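Local coordinates for thioredoxin peroxidase 2 (Plasmodium falciparum, PDB 2C0D), which probably reduces hydrogen peroxide and organic hydroperoxides to water and alcohols as a mitochondrial thioredoxin-dependent 2-Cys peroxiredoxin, at residues B[30-35]-B[129-134]; B[59-64]-B[134-139]; B[106-111]-B[117-122]; B[157-162]-B[180-185]. All coordinates share one frame; numbering follows the deposited sequence.

In the fold
In this thioredoxin-fold peroxiredoxin, interactions 2 and 4 each pack a second segment on a strand of the mixed sheet (58-63 and 158-164); interactions 1 and 3 join loops to helices beside it. Interactions 1 and 2, centres 8 Å apart, share helix 131-135 and K134; Y136 OH lies 2.8 Å from Y32 O, a probable hydrogen bond. Interaction 3 sits closest to the predicted peroxidatic cysteine C72, the W107 side chain being about 6 Å from that of C72, against about 12 Å for F63 of interaction 2. Y64 CE1 lies 3.5 Å from W107 CZ3. Interaction 4, centred 28 Å from interaction 3, lies at the subunit interface and touches interaction 1 through A31 and V158.

Interaction 1: residues B[30-35]-B[129-134]; sequences KAYNFT and NKDISK
Y32 meets D131 and I132 at the start of helix 131-135. The tyrosine swings its ring toward the helix with CG anti to the backbone N (chi1 174°), which brings the hydroxyl to the carboxylate. OH donates to OD2 of D131 over a short 2.5 Å; the acceptor lies at the ring edge, near the ring plane, and is approached on its anti side, while ring and carboxylate planes stand 78° apart. Farther in, the tyrosine ring reaches the helix backbone, CE2 lying 3.9 Å from CA of I132. F34 is the buried partner. Its CB packs on CG1 of I132 at 3.5 Å, and two branches of the isoleucine reach the ring obliquely: CD1 is 3.6 Å from F34 CD1, and CG2 is 3.8 Å from F34 CD2. T35 joins through its backbone, since a water donates to T35 O at 2.9 Å and to D131 OD2 at 2.7 Å. That one carboxylate oxygen thus accepts from both a tyrosine and a water, and so ties the loop to the helix at two points, through Y32 OH and, by way of the water, T35 O. The loop 30-35 leads into strand 35-39, with F34 also lying on V48 of strand 45-49. From the helix, I132 continues onto F63 of strand 58-63, while D127 binds the backbone N of I132 and S133.

Interaction 2: residues B[59-64]-B[134-139]; sequences CCLLFY and KNYNVL
A Schellman motif ends helix 131-135, and the turn that follows is packed onto strand 58-63 in the buried core of the thioredoxin-like peroxiredoxin fold. N137, at positive phi, is the C-prime residue: its N bonds to K134 O at 3.0 Å, and V138 N returns to S133 O. Y136 and V138, on either side of N137 in sequence, both point toward the strand. L61 lays its CD1 methyl over one face of the Y136 ring, 3.9 Å from the centroid, a CH-pi contact that also brings CD1 to 3.5 Å from Y136 CZ. The hydroxyl beyond is anchored by Y32 O, and F150 of strand 144-152 meets the tyrosine ring edge-to-face. F63 takes the other end of Y136, its CZ 3.8 Å from Y136 CB; the two rings are oblique, with planes at 46°. All four touching residues are buried and meet through carbon. The F63 side chain is about 12 Å from that of C72, the predicted peroxidatic cysteine. V138 CG1 is anti to the carbonyl carbon (chi1 -67°), which leaves CG2 to stand over the F63 ring, 3.8 Å from the centroid and 12° off the ring normal.

Interaction 3: residues B[106-111]-B[117-122]; sequences AWKNMP and IGNVEF
The C-terminal end of helix 101-109 is tied here to the loop that leads into strand 123-126, beside the active site. W107 O accepts from I117 N at 3.0 Å, with a nearly straight N-H...O angle of 170°, though the donor stands above the carbonyl plane. I117 then lies across the indole: its CG2 methyl sits over the six-membered ring, 3.6 Å from the centroid, in a CH-pi contact, and CD1 touches CE3 of W107 at 3.5 Å. In the peroxiredoxin fold this loop faces helix 73-81, which follows the predicted peroxidatic cysteine C72; I117 and W107 both rest on I76 of that helix. The indole NE1 makes a weak bond to G115 O. Past I117, G118 passes close to the helix, its CA 3.2 Å from K108 O, and its positive phi suits a glycine; N119 centres an inverse gamma turn. K108 runs alongside this loop, bent at its third torsion (chi3 76°), with CE against V120 CG2. Two waters accept from its ammonium: one, 2.7 Å from NZ, donates to V120 O at 2.8 Å, while the other, 2.9 Å from NZ, leads to F122 O.

Interaction 4: residues B[157-162]-B[180-185]; sequences CVRHQT and DSIIHV
This is a helix-on-sheet contact at the subunit interface: helix 180-185 runs along strand 158-162, nearly antiparallel, the axes 9.7 Å apart and at 160°. R159 and H160 form a classic beta bulge opposite I151, and both therefore turn toward the helix. I182 fits between them, its CD1 4.0 Å from H160 CB and 4.0 Å from R159 CB. The arginine folds back, bent at chi2 and chi3 (both -68°), and runs alongside I182, the two side chains pointing opposite ways. Its guanidinium is thereby laid against the isoleucine: CG2 sits over one face, offset toward the rim and 3.9 Å from CZ. V185 meets the same group at its edge, CG1 being 3.5 Å from NH2. The charge itself is answered elsewhere: NH1 forms salt bridges with D153 and D186, and NH2 with D165 of the second subunit, while Q161 and T162 extend the sheet into that subunit as an antiparallel ladder. With aliphatic carbons against one face and an edge, and carboxylates gripping its nitrogens, the guanidinium has little freedom to turn, to judge from these partners, and probably stays protonated, linking strand, helix and partner subunit through a single side chain.

Interaction 1: residues B[30-35]-B[129-134]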
loop_
_atom_site.group_PDB
_atom_site.type_symbol
_atom_site.label_atom_id
_atom_site.label_comp_id
_atom_site.label_asym_id
_atom_site.label_seq_id
_atom_site.Cartn_x
_atom_site.Cartn_y
_atom_site.Cartn_z
ATOM N N LYS B 30 12.301 10.950 3.805
ATOM C CA LYS B 30 13.559 10.199 3.679
ATOM C C LYS B 30 13.473 8.881 4.438
ATOM O O LYS B 30 13.130 8.863 5.626
ATOM C CB LYS B 30 14.744 10.997 4.213
ATOM C CG LYS B 30 15.329 12.046 3.244
ATOM C CD LYS B 30 15.857 11.390 1.963
ATOM C CE LYS B 30 17.317 11.008 2.066
ATOM N NZ LYS B 30 18.099 11.853 1.109
ATOM N N ALA B 31 13.864 7.802 3.774
ATOM C CA ALA B 31 13.745 6.467 4.346
ATOM C C ALA B 31 14.710 6.294 5.537
ATOM O O ALA B 31 15.815 6.816 5.531
ATOM C CB ALA B 31 14.051 5.442 3.273
ATOM N N TYR B 32 14.265 5.547 6.531
ATOM C CA TYR B 32 15.112 5.186 7.653
ATOM C C TYR B 32 16.302 4.380 7.168
ATOM O O TYR B 32 16.150 3.293 6.582
ATOM C CB TYR B 32 14.288 4.381 8.671
ATOM C CG TYR B 32 15.124 3.820 9.822
ATOM C CD1 TYR B 32 15.696 4.675 10.789
ATOM C CD2 TYR B 32 15.320 2.450 9.957
ATOM C CE1 TYR B 32 16.454 4.169 11.858
ATOM C CE2 TYR B 32 16.083 1.930 11.055
ATOM C CZ TYR B 32 16.644 2.807 11.979
ATOM O OH TYR B 32 17.395 2.330 13.064
ATOM N N ASN B 33 17.497 4.917 7.433
ATOM C CA ASN B 33 18.733 4.337 6.957
ATOM C C ASN B 33 19.280 3.334 7.968
ATOM O O ASN B 33 20.040 3.685 8.847
ATOM C CB ASN B 33 19.756 5.475 6.753
ATOM C CG ASN B 33 21.065 5.009 6.164
ATOM O OD1 ASN B 33 21.195 3.894 5.618
ATOM N ND2 ASN B 33 22.087 5.897 6.263
ATOM N N PHE B 34 18.936 2.072 7.806
ATOM C CA PHE B 34 19.361 1.070 8.781
ATOM C C PHE B 34 20.719 0.499 8.458
ATOM O O PHE B 34 21.206 0.612 7.333
ATOM C CB PHE B 34 18.336 -0.050 8.853
ATOM C CG PHE B 34 18.046 -0.706 7.533
ATOM C CD1 PHE B 34 18.818 -1.784 7.088
ATOM C CD2 PHE B 34 16.976 -0.279 6.753
ATOM C CE1 PHE B 34 18.524 -2.400 5.882
ATOM C CE2 PHE B 34 16.676 -0.889 5.561
ATOM C CZ PHE B 34 17.451 -1.962 5.123
ATOM N N THR B 35 21.327 -0.120 9.474
ATOM C CA THR B 35 22.491 -0.978 9.287
ATOM C C THR B 35 22.175 -2.286 10.032
ATOM O O THR B 35 21.740 -2.283 11.211
ATOM C CB THR B 35 23.826 -0.356 9.785
ATOM O OG1 THR B 35 24.103 0.864 9.073
ATOM C CG2 THR B 35 24.984 -1.305 9.512
ATOM N N ASN B 129 17.171 -6.272 16.353
ATOM C CA ASN B 129 16.828 -5.329 17.434
ATOM C C ASN B 129 15.448 -4.641 17.247
ATOM O O ASN B 129 15.052 -3.810 18.078
ATOM C CB ASN B 129 17.919 -4.267 17.570
ATOM C CG ASN B 129 19.273 -4.863 17.906
ATOM O OD1 ASN B 129 19.374 -5.884 18.599
ATOM N ND2 ASN B 129 20.345 -4.221 17.391
ATOM N N LYS B 130 14.764 -4.993 16.155
ATOM C CA LYS B 130 13.389 -4.543 15.806
ATOM C C LYS B 130 13.259 -3.090 15.389
ATOM O O LYS B 130 12.139 -2.657 15.082
ATOM C CB LYS B 130 12.356 -4.855 16.920
ATOM C CG LYS B 130 12.435 -6.325 17.395
ATOM C CD LYS B 130 11.337 -6.631 18.377
ATOM C CE LYS B 130 11.489 -8.048 18.915
ATOM N NZ LYS B 130 12.469 -8.003 20.059
ATOM N N ASP B 131 14.370 -2.354 15.345
ATOM C CA ASP B 131 14.331 -0.908 14.997
ATOM C C ASP B 131 13.976 -0.643 13.522
ATOM O O ASP B 131 13.405 0.416 13.196
ATOM C CB ASP B 131 15.641 -0.200 15.366
ATOM C CG ASP B 131 16.827 -0.755 14.621
ATOM O OD1 ASP B 131 17.302 -1.842 15.035
ATOM O OD2 ASP B 131 17.313 -0.120 13.627
ATOM N N ILE B 132 14.281 -1.590 12.631
ATOM C CA ILE B 132 13.965 -1.364 11.229
ATOM C C ILE B 132 12.458 -1.462 11.094
ATOM O O ILE B 132 11.804 -0.548 10.554
ATOM C CB ILE B 132 14.659 -2.366 10.306
ATOM C CG1 ILE B 132 16.212 -2.303 10.480
ATOM C CG2 ILE B 132 14.273 -2.055 8.822
ATOM C CD1 ILE B 132 16.889 -3.431 9.702
ATOM N N SER B 133 11.891 -2.568 11.578
ATOM C CA SER B 133 10.412 -2.714 11.517
ATOM C C SER B 133 9.720 -1.576 12.256
ATOM O O SER B 133 8.704 -1.060 11.774
ATOM C CB SER B 133 9.931 -4.081 12.046
ATOM O OG SER B 133 10.554 -5.119 11.291
ATOM N N LYS B 134 10.277 -1.129 13.392
ATOM C CA LYS B 134 9.634 -0.024 14.132
ATOM C C LYS B 134 9.602 1.264 13.301
ATOM O O LYS B 134 8.565 1.965 13.252
ATOM C CB LYS B 134 10.349 0.238 15.469
ATOM C CG LYS B 134 9.589 1.267 16.379
HETATM O O HOH W 1 19.224 -1.084 12.009
#

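Interaction 2: residues B[59-64]-B[134-139]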
loop_
_atom_site.group_PDB
_atom_site.type_symbol
_atom_site.label_atom_id
_atom_site.label_comp_id
_atom_site.label_asym_id
_atom_site.label_seq_id
_atom_site.Cartn_x
_atom_site.Cartn_y
_atom_site.Cartn_z
ATOM N N CYS B 59 15.387 0.509 -4.092
ATOM C CA CYS B 59 15.265 -0.646 -3.188
ATOM C C CYS B 59 13.813 -1.027 -3.026
ATOM O O CYS B 59 12.938 -0.146 -3.012
ATOM C CB CYS B 59 15.799 -0.304 -1.805
ATOM S SG CYS B 59 17.580 -0.042 -1.820
ATOM N N CYS B 60 13.552 -2.319 -2.889
ATOM C CA CYS B 60 12.212 -2.791 -2.527
ATOM C C CYS B 60 12.404 -3.521 -1.188
ATOM O O CYS B 60 13.131 -4.507 -1.135
ATOM C CB CYS B 60 11.655 -3.726 -3.608
ATOM S SG CYS B 60 10.109 -4.474 -3.144
ATOM N N LEU B 61 11.837 -2.978 -0.115
ATOM C CA LEU B 61 11.937 -3.623 1.195
ATOM C C LEU B 61 10.714 -4.508 1.382
ATOM O O LEU B 61 9.570 -4.002 1.358
ATOM C CB LEU B 61 11.964 -2.600 2.326
ATOM C CG LEU B 61 12.995 -1.487 2.187
ATOM C CD1 LEU B 61 13.018 -0.590 3.435
ATOM C CD2 LEU B 61 14.412 -2.059 1.851
ATOM N N LEU B 62 10.920 -5.795 1.614
ATOM C CA LEU B 62 9.829 -6.730 1.749
ATOM C C LEU B 62 9.866 -7.289 3.174
ATOM O O LEU B 62 10.704 -8.158 3.475
ATOM C CB LEU B 62 10.013 -7.860 0.712
ATOM C CG LEU B 62 8.958 -8.960 0.601
ATOM C CD1 LEU B 62 7.682 -8.455 -0.059
ATOM C CD2 LEU B 62 9.537 -10.132 -0.208
ATOM N N PHE B 63 8.981 -6.801 4.044
ATOM C CA PHE B 63 8.943 -7.278 5.442
ATOM C C PHE B 63 7.992 -8.470 5.570
ATOM O O PHE B 63 6.956 -8.558 4.870
ATOM C CB PHE B 63 8.388 -6.180 6.354
ATOM C CG PHE B 63 9.327 -5.016 6.554
ATOM C CD1 PHE B 63 10.175 -4.979 7.676
ATOM C CD2 PHE B 63 9.324 -3.952 5.660
ATOM C CE1 PHE B 63 11.018 -3.893 7.890
ATOM C CE2 PHE B 63 10.154 -2.845 5.869
ATOM C CZ PHE B 63 10.990 -2.805 6.995
ATOM N N TYR B 64 8.317 -9.395 6.471
ATOM C CA TYR B 64 7.415 -10.567 6.651
ATOM C C TYR B 64 7.666 -11.188 8.017
ATOM O O TYR B 64 8.737 -10.940 8.629
ATOM C CB TYR B 64 7.624 -11.622 5.540
ATOM C CG TYR B 64 9.073 -12.011 5.445
ATOM C CD1 TYR B 64 9.634 -13.000 6.299
ATOM C CD2 TYR B 64 9.915 -11.340 4.548
ATOM C CE1 TYR B 64 11.000 -13.300 6.242
ATOM C CE2 TYR B 64 11.281 -11.632 4.492
ATOM C CZ TYR B 64 11.808 -12.589 5.333
ATOM O OH TYR B 64 13.172 -12.814 5.218
ATOM N N LYS B 134 10.277 -1.129 13.392
ATOM C CA LYS B 134 9.634 -0.024 14.132
ATOM C C LYS B 134 9.602 1.264 13.301
ATOM O O LYS B 134 8.565 1.965 13.252
ATOM C CB LYS B 134 10.349 0.238 15.469
ATOM C CG LYS B 134 9.589 1.267 16.379
ATOM N N ASN B 135 10.726 1.561 12.666
ATOM C CA ASN B 135 10.872 2.823 11.935
ATOM C C ASN B 135 10.165 2.828 10.583
ATOM O O ASN B 135 9.928 3.907 10.022
ATOM C CB ASN B 135 12.337 3.137 11.805
ATOM C CG ASN B 135 12.877 3.797 13.079
ATOM O OD1 ASN B 135 13.569 3.181 13.886
ATOM N ND2 ASN B 135 12.469 5.037 13.301
ATOM N N TYR B 136 9.824 1.645 10.082
ATOM C CA TYR B 136 8.881 1.534 8.925
ATOM C C TYR B 136 7.403 1.328 9.335
ATOM O O TYR B 136 6.555 1.100 8.451
ATOM C CB TYR B 136 9.387 0.512 7.898
ATOM C CG TYR B 136 10.606 1.024 7.155
ATOM C CD1 TYR B 136 10.454 1.700 5.926
ATOM C CD2 TYR B 136 11.904 0.819 7.650
ATOM C CE1 TYR B 136 11.588 2.211 5.218
ATOM C CE2 TYR B 136 13.068 1.335 6.935
ATOM C CZ TYR B 136 12.867 2.024 5.733
ATOM O OH TYR B 136 13.938 2.523 5.016
ATOM N N ASN B 137 7.109 1.462 10.649
ATOM C CA ASN B 137 5.741 1.403 11.202
ATOM C C ASN B 137 5.093 0.039 10.939
ATOM O O ASN B 137 3.878 -0.072 10.730
ATOM C CB ASN B 137 4.887 2.528 10.587
ATOM C CG ASN B 137 5.352 3.916 11.015
ATOM O OD1 ASN B 137 5.945 4.100 12.076
ATOM N ND2 ASN B 137 5.067 4.917 10.171
ATOM N N VAL B 138 5.907 -1.027 10.920
ATOM C CA VAL B 138 5.387 -2.371 10.654
ATOM C C VAL B 138 5.749 -3.377 11.774
ATOM O O VAL B 138 5.616 -4.575 11.580
ATOM C CB VAL B 138 5.826 -2.931 9.266
ATOM C CG1 VAL B 138 5.188 -2.115 8.138
ATOM C CG2 VAL B 138 7.364 -2.982 9.111
ATOM N N LEU B 139 6.146 -2.886 12.934
ATOM C CA LEU B 139 6.454 -3.804 14.054
ATOM C C LEU B 139 5.152 -4.061 14.809
ATOM O O LEU B 139 4.517 -3.113 15.326
ATOM C CB LEU B 139 7.492 -3.183 15.000
ATOM C CG LEU B 139 7.900 -4.099 16.167
ATOM C CD1 LEU B 139 8.508 -5.434 15.619
ATOM C CD2 LEU B 139 8.873 -3.399 17.079
#

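Interaction 3: residues B[106-111]-B[117-122]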
loop_
_atom_site.group_PDB
_atom_site.type_symbol
_atom_site.label_atom_id
_atom_site.label_comp_id
_atom_site.label_asym_id
_atom_site.label_seq_id
_atom_site.Cartn_x
_atom_site.Cartn_y
_atom_site.Cartn_z
ATOM N N ALA B 106 18.567 -21.357 7.767
ATOM C CA ALA B 106 17.752 -22.575 7.943
ATOM C C ALA B 106 16.543 -22.592 6.988
ATOM O O ALA B 106 16.205 -23.635 6.413
ATOM C CB ALA B 106 17.288 -22.672 9.376
ATOM N N TRP B 107 15.927 -21.426 6.779
ATOM C CA TRP B 107 14.756 -21.334 5.881
ATOM C C TRP B 107 15.181 -21.580 4.421
ATOM O O TRP B 107 14.459 -22.258 3.640
ATOM C CB TRP B 107 14.115 -19.955 6.027
ATOM C CG TRP B 107 12.649 -19.918 5.648
ATOM C CD1 TRP B 107 11.740 -20.950 5.652
ATOM C CD2 TRP B 107 11.927 -18.739 5.313
ATOM N NE1 TRP B 107 10.479 -20.464 5.312
ATOM C CE2 TRP B 107 10.578 -19.115 5.098
ATOM C CE3 TRP B 107 12.295 -17.404 5.152
ATOM C CZ2 TRP B 107 9.589 -18.186 4.721
ATOM C CZ3 TRP B 107 11.283 -16.459 4.747
ATOM C CH2 TRP B 107 9.966 -16.884 4.558
ATOM N N LYS B 108 16.350 -21.061 4.045
ATOM C CA LYS B 108 16.894 -21.253 2.692
ATOM C C LYS B 108 17.276 -22.708 2.452
ATOM O O LYS B 108 17.068 -23.248 1.357
ATOM C CB LYS B 108 18.103 -20.377 2.446
ATOM C CG LYS B 108 17.723 -18.885 2.356
ATOM C CD LYS B 108 18.936 -17.973 2.124
ATOM C CE LYS B 108 19.395 -18.043 0.691
ATOM N NZ LYS B 108 20.660 -17.217 0.487
ATOM N N ASN B 109 17.826 -23.329 3.473
ATOM C CA ASN B 109 18.258 -24.730 3.362
ATOM C C ASN B 109 17.123 -25.768 3.395
ATOM O O ASN B 109 17.305 -26.909 2.919
ATOM C CB ASN B 109 19.327 -25.010 4.418
ATOM C CG ASN B 109 20.004 -26.365 4.213
ATOM O OD1 ASN B 109 20.546 -26.651 3.136
ATOM N ND2 ASN B 109 19.887 -27.219 5.199
ATOM N N MET B 110 15.959 -25.381 3.900
ATOM C CA MET B 110 14.824 -26.282 4.110
ATOM C C MET B 110 14.199 -26.641 2.765
ATOM O O MET B 110 14.020 -25.765 1.933
ATOM C CB MET B 110 13.789 -25.540 4.976
ATOM C CG MET B 110 12.629 -26.345 5.497
ATOM S SD MET B 110 11.592 -25.222 6.479
ATOM C CE MET B 110 12.710 -24.779 7.798
ATOM N N PRO B 111 13.843 -27.928 2.556
ATOM C CA PRO B 111 13.167 -28.310 1.298
ATOM C C PRO B 111 11.878 -27.513 1.139
ATOM O O PRO B 111 11.167 -27.316 2.109
ATOM C CB PRO B 111 12.808 -29.795 1.515
ATOM C CG PRO B 111 13.804 -30.275 2.521
ATOM C CD PRO B 111 14.042 -29.081 3.450
ATOM N N ILE B 117 12.259 -22.032 1.553
ATOM C CA ILE B 117 12.238 -21.085 0.426
ATOM C C ILE B 117 13.297 -21.358 -0.631
ATOM O O ILE B 117 13.287 -20.728 -1.695
ATOM C CB ILE B 117 12.325 -19.594 0.896
ATOM C CG1 ILE B 117 13.587 -19.369 1.775
ATOM C CG2 ILE B 117 11.040 -19.200 1.601
ATOM C CD1 ILE B 117 13.927 -17.828 2.046
ATOM N N GLY B 118 14.232 -22.289 -0.351
ATOM C CA GLY B 118 15.365 -22.518 -1.251
ATOM C C GLY B 118 16.418 -21.406 -1.216
ATOM O O GLY B 118 16.247 -20.401 -0.515
ATOM N N ASN B 119 17.497 -21.572 -1.995
ATOM C CA ASN B 119 18.587 -20.609 -1.974
ATOM C C ASN B 119 18.284 -19.420 -2.884
ATOM O O ASN B 119 18.793 -19.297 -4.008
ATOM C CB ASN B 119 19.962 -21.271 -2.252
ATOM C CG ASN B 119 20.421 -22.150 -1.059
ATOM O OD1 ASN B 119 20.519 -23.377 -1.153
ATOM N ND2 ASN B 119 20.651 -21.525 0.051
ATOM N N VAL B 120 17.423 -18.547 -2.362
ATOM C CA VAL B 120 16.962 -17.394 -3.112
ATOM C C VAL B 120 18.114 -16.459 -3.457
ATOM O O VAL B 120 19.133 -16.416 -2.751
ATOM C CB VAL B 120 15.839 -16.643 -2.357
ATOM C CG1 VAL B 120 14.591 -17.556 -2.207
ATOM C CG2 VAL B 120 16.360 -16.109 -1.000
ATOM N N GLU B 121 17.957 -15.750 -4.577
ATOM C CA GLU B 121 18.999 -14.939 -5.177
ATOM C C GLU B 121 18.931 -13.481 -4.757
ATOM O O GLU B 121 19.216 -12.577 -5.574
ATOM C CB GLU B 121 18.895 -14.997 -6.725
ATOM N N PHE B 122 18.567 -13.221 -3.502
ATOM C CA PHE B 122 18.565 -11.857 -3.003
ATOM C C PHE B 122 18.827 -11.880 -1.486
ATOM O O PHE B 122 18.697 -12.930 -0.844
ATOM C CB PHE B 122 17.244 -11.121 -3.329
ATOM C CG PHE B 122 15.983 -11.712 -2.685
ATOM C CD1 PHE B 122 15.506 -11.190 -1.483
ATOM C CD2 PHE B 122 15.256 -12.723 -3.306
ATOM C CE1 PHE B 122 14.344 -11.661 -0.874
ATOM C CE2 PHE B 122 14.059 -13.220 -2.736
ATOM C CZ PHE B 122 13.597 -12.688 -1.514
HETATM O O HOH W 2 19.701 -14.567 0.966
HETATM O O HOH W 3 21.107 -18.171 -1.945
#

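Interaction 4: residues B[157-162]-B[180-185]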
loop_
_atom_site.group_PDB
_atom_site.type_symbol
_atom_site.label_atom_id
_atom_site.label_comp_id
_atom_site.label_asym_id
_atom_site.label_seq_id
_atom_site.Cartn_x
_atom_site.Cartn_y
_atom_site.Cartn_z
ATOM N N CYS B 157 14.323 8.414 -0.906
ATOM C CA CYS B 157 12.962 8.801 -0.561
ATOM C C CYS B 157 11.980 7.624 -0.648
ATOM O O CYS B 157 12.059 6.846 -1.571
ATOM C CB CYS B 157 12.496 9.843 -1.568
ATOM S SG CYS B 157 13.420 11.410 -1.418
ATOM N N VAL B 158 11.063 7.521 0.303
ATOM C CA VAL B 158 10.015 6.478 0.225
ATOM C C VAL B 158 8.959 6.869 -0.822
ATOM O O VAL B 158 8.366 7.972 -0.747
ATOM C CB VAL B 158 9.360 6.248 1.601
ATOM C CG1 VAL B 158 8.251 5.150 1.485
ATOM C CG2 VAL B 158 10.418 5.882 2.654
ATOM N N ARG B 159 8.763 6.002 -1.802
ATOM C CA ARG B 159 7.857 6.305 -2.946
ATOM C C ARG B 159 6.609 5.441 -2.984
ATOM O O ARG B 159 5.710 5.661 -3.835
ATOM C CB ARG B 159 8.592 6.160 -4.279
ATOM C CG ARG B 159 9.886 7.037 -4.387
ATOM C CD ARG B 159 9.566 8.546 -4.439
ATOM N NE ARG B 159 8.885 8.850 -5.693
ATOM C CZ ARG B 159 9.480 8.910 -6.888
ATOM N NH1 ARG B 159 10.813 8.741 -7.005
ATOM N NH2 ARG B 159 8.741 9.165 -7.976
ATOM N N HIS B 160 6.561 4.408 -2.142
ATOM C CA HIS B 160 5.359 3.566 -2.109
ATOM C C HIS B 160 5.388 2.827 -0.797
ATOM O O HIS B 160 6.470 2.468 -0.318
ATOM C CB HIS B 160 5.373 2.552 -3.257
ATOM C CG HIS B 160 4.131 1.716 -3.341
ATOM N ND1 HIS B 160 4.029 0.458 -2.791
ATOM C CD2 HIS B 160 2.917 2.003 -3.866
ATOM C CE1 HIS B 160 2.804 -0.008 -2.990
ATOM N NE2 HIS B 160 2.110 0.911 -3.641
ATOM N N GLN B 161 4.209 2.666 -0.198
ATOM C CA GLN B 161 4.082 1.877 1.043
ATOM C C GLN B 161 2.830 1.009 0.907
ATOM O O GLN B 161 1.762 1.527 0.522
ATOM C CB GLN B 161 3.908 2.811 2.241
ATOM C CG GLN B 161 3.394 2.079 3.475
ATOM C CD GLN B 161 3.353 2.927 4.749
ATOM O OE1 GLN B 161 3.807 4.088 4.778
ATOM N NE2 GLN B 161 2.799 2.344 5.807
ATOM N N THR B 162 2.929 -0.297 1.182
ATOM C CA THR B 162 1.703 -1.117 1.275
ATOM C C THR B 162 1.872 -2.024 2.492
ATOM O O THR B 162 2.960 -2.609 2.686
ATOM C CB THR B 162 1.423 -2.016 0.042
ATOM O OG1 THR B 162 1.128 -1.220 -1.136
ATOM C CG2 THR B 162 0.172 -2.878 0.298
ATOM N N ASP B 180 7.431 -0.003 -12.048
ATOM C CA ASP B 180 7.388 0.583 -13.384
ATOM C C ASP B 180 6.839 2.016 -13.391
ATOM O O ASP B 180 7.403 2.920 -14.046
ATOM C CB ASP B 180 6.547 -0.279 -14.318
ATOM C CG ASP B 180 7.338 -1.444 -14.905
ATOM O OD1 ASP B 180 8.583 -1.442 -14.765
ATOM O OD2 ASP B 180 6.690 -2.357 -15.480
ATOM N N SER B 181 5.741 2.221 -12.672
ATOM C CA SER B 181 5.130 3.563 -12.588
ATOM C C SER B 181 6.044 4.586 -11.927
ATOM O O SER B 181 6.119 5.739 -12.369
ATOM C CB SER B 181 3.802 3.507 -11.845
ATOM O OG SER B 181 2.867 2.709 -12.556
ATOM N N ILE B 182 6.759 4.165 -10.873
ATOM C CA ILE B 182 7.698 5.054 -10.185
ATOM C C ILE B 182 8.870 5.430 -11.098
ATOM O O ILE B 182 9.250 6.607 -11.184
ATOM C CB ILE B 182 8.200 4.423 -8.868
ATOM C CG1 ILE B 182 7.012 4.306 -7.882
ATOM C CG2 ILE B 182 9.430 5.247 -8.282
ATOM C CD1 ILE B 182 7.258 3.311 -6.698
ATOM N N ILE B 183 9.409 4.432 -11.802
ATOM C CA ILE B 183 10.472 4.694 -12.777
ATOM C C ILE B 183 9.990 5.696 -13.852
ATOM O O ILE B 183 10.719 6.631 -14.221
ATOM C CB ILE B 183 11.035 3.384 -13.354
ATOM C CG1 ILE B 183 11.778 2.644 -12.238
ATOM C CG2 ILE B 183 11.965 3.662 -14.570
ATOM C CD1 ILE B 183 12.158 1.163 -12.636
ATOM N N HIS B 184 8.775 5.506 -14.323
ATOM C CA HIS B 184 8.183 6.440 -15.304
ATOM C C HIS B 184 8.128 7.880 -14.810
ATOM O O HIS B 184 8.479 8.820 -15.572
ATOM C CB HIS B 184 6.808 5.971 -15.799
ATOM C CG HIS B 184 6.213 6.906 -16.801
ATOM N ND1 HIS B 184 6.794 7.127 -18.030
ATOM C CD2 HIS B 184 5.147 7.739 -16.729
ATOM C CE1 HIS B 184 6.087 8.031 -18.691
ATOM N NE2 HIS B 184 5.093 8.431 -17.918
ATOM N N VAL B 185 7.679 8.079 -13.564
ATOM C CA VAL B 185 7.656 9.409 -12.953
ATOM C C VAL B 185 9.070 9.979 -12.944
ATOM O O VAL B 185 9.285 11.150 -13.292
ATOM C CB VAL B 185 7.114 9.353 -11.480
ATOM C CG1 VAL B 185 7.319 10.687 -10.755
ATOM C CG2 VAL B 185 5.648 8.995 -11.518
#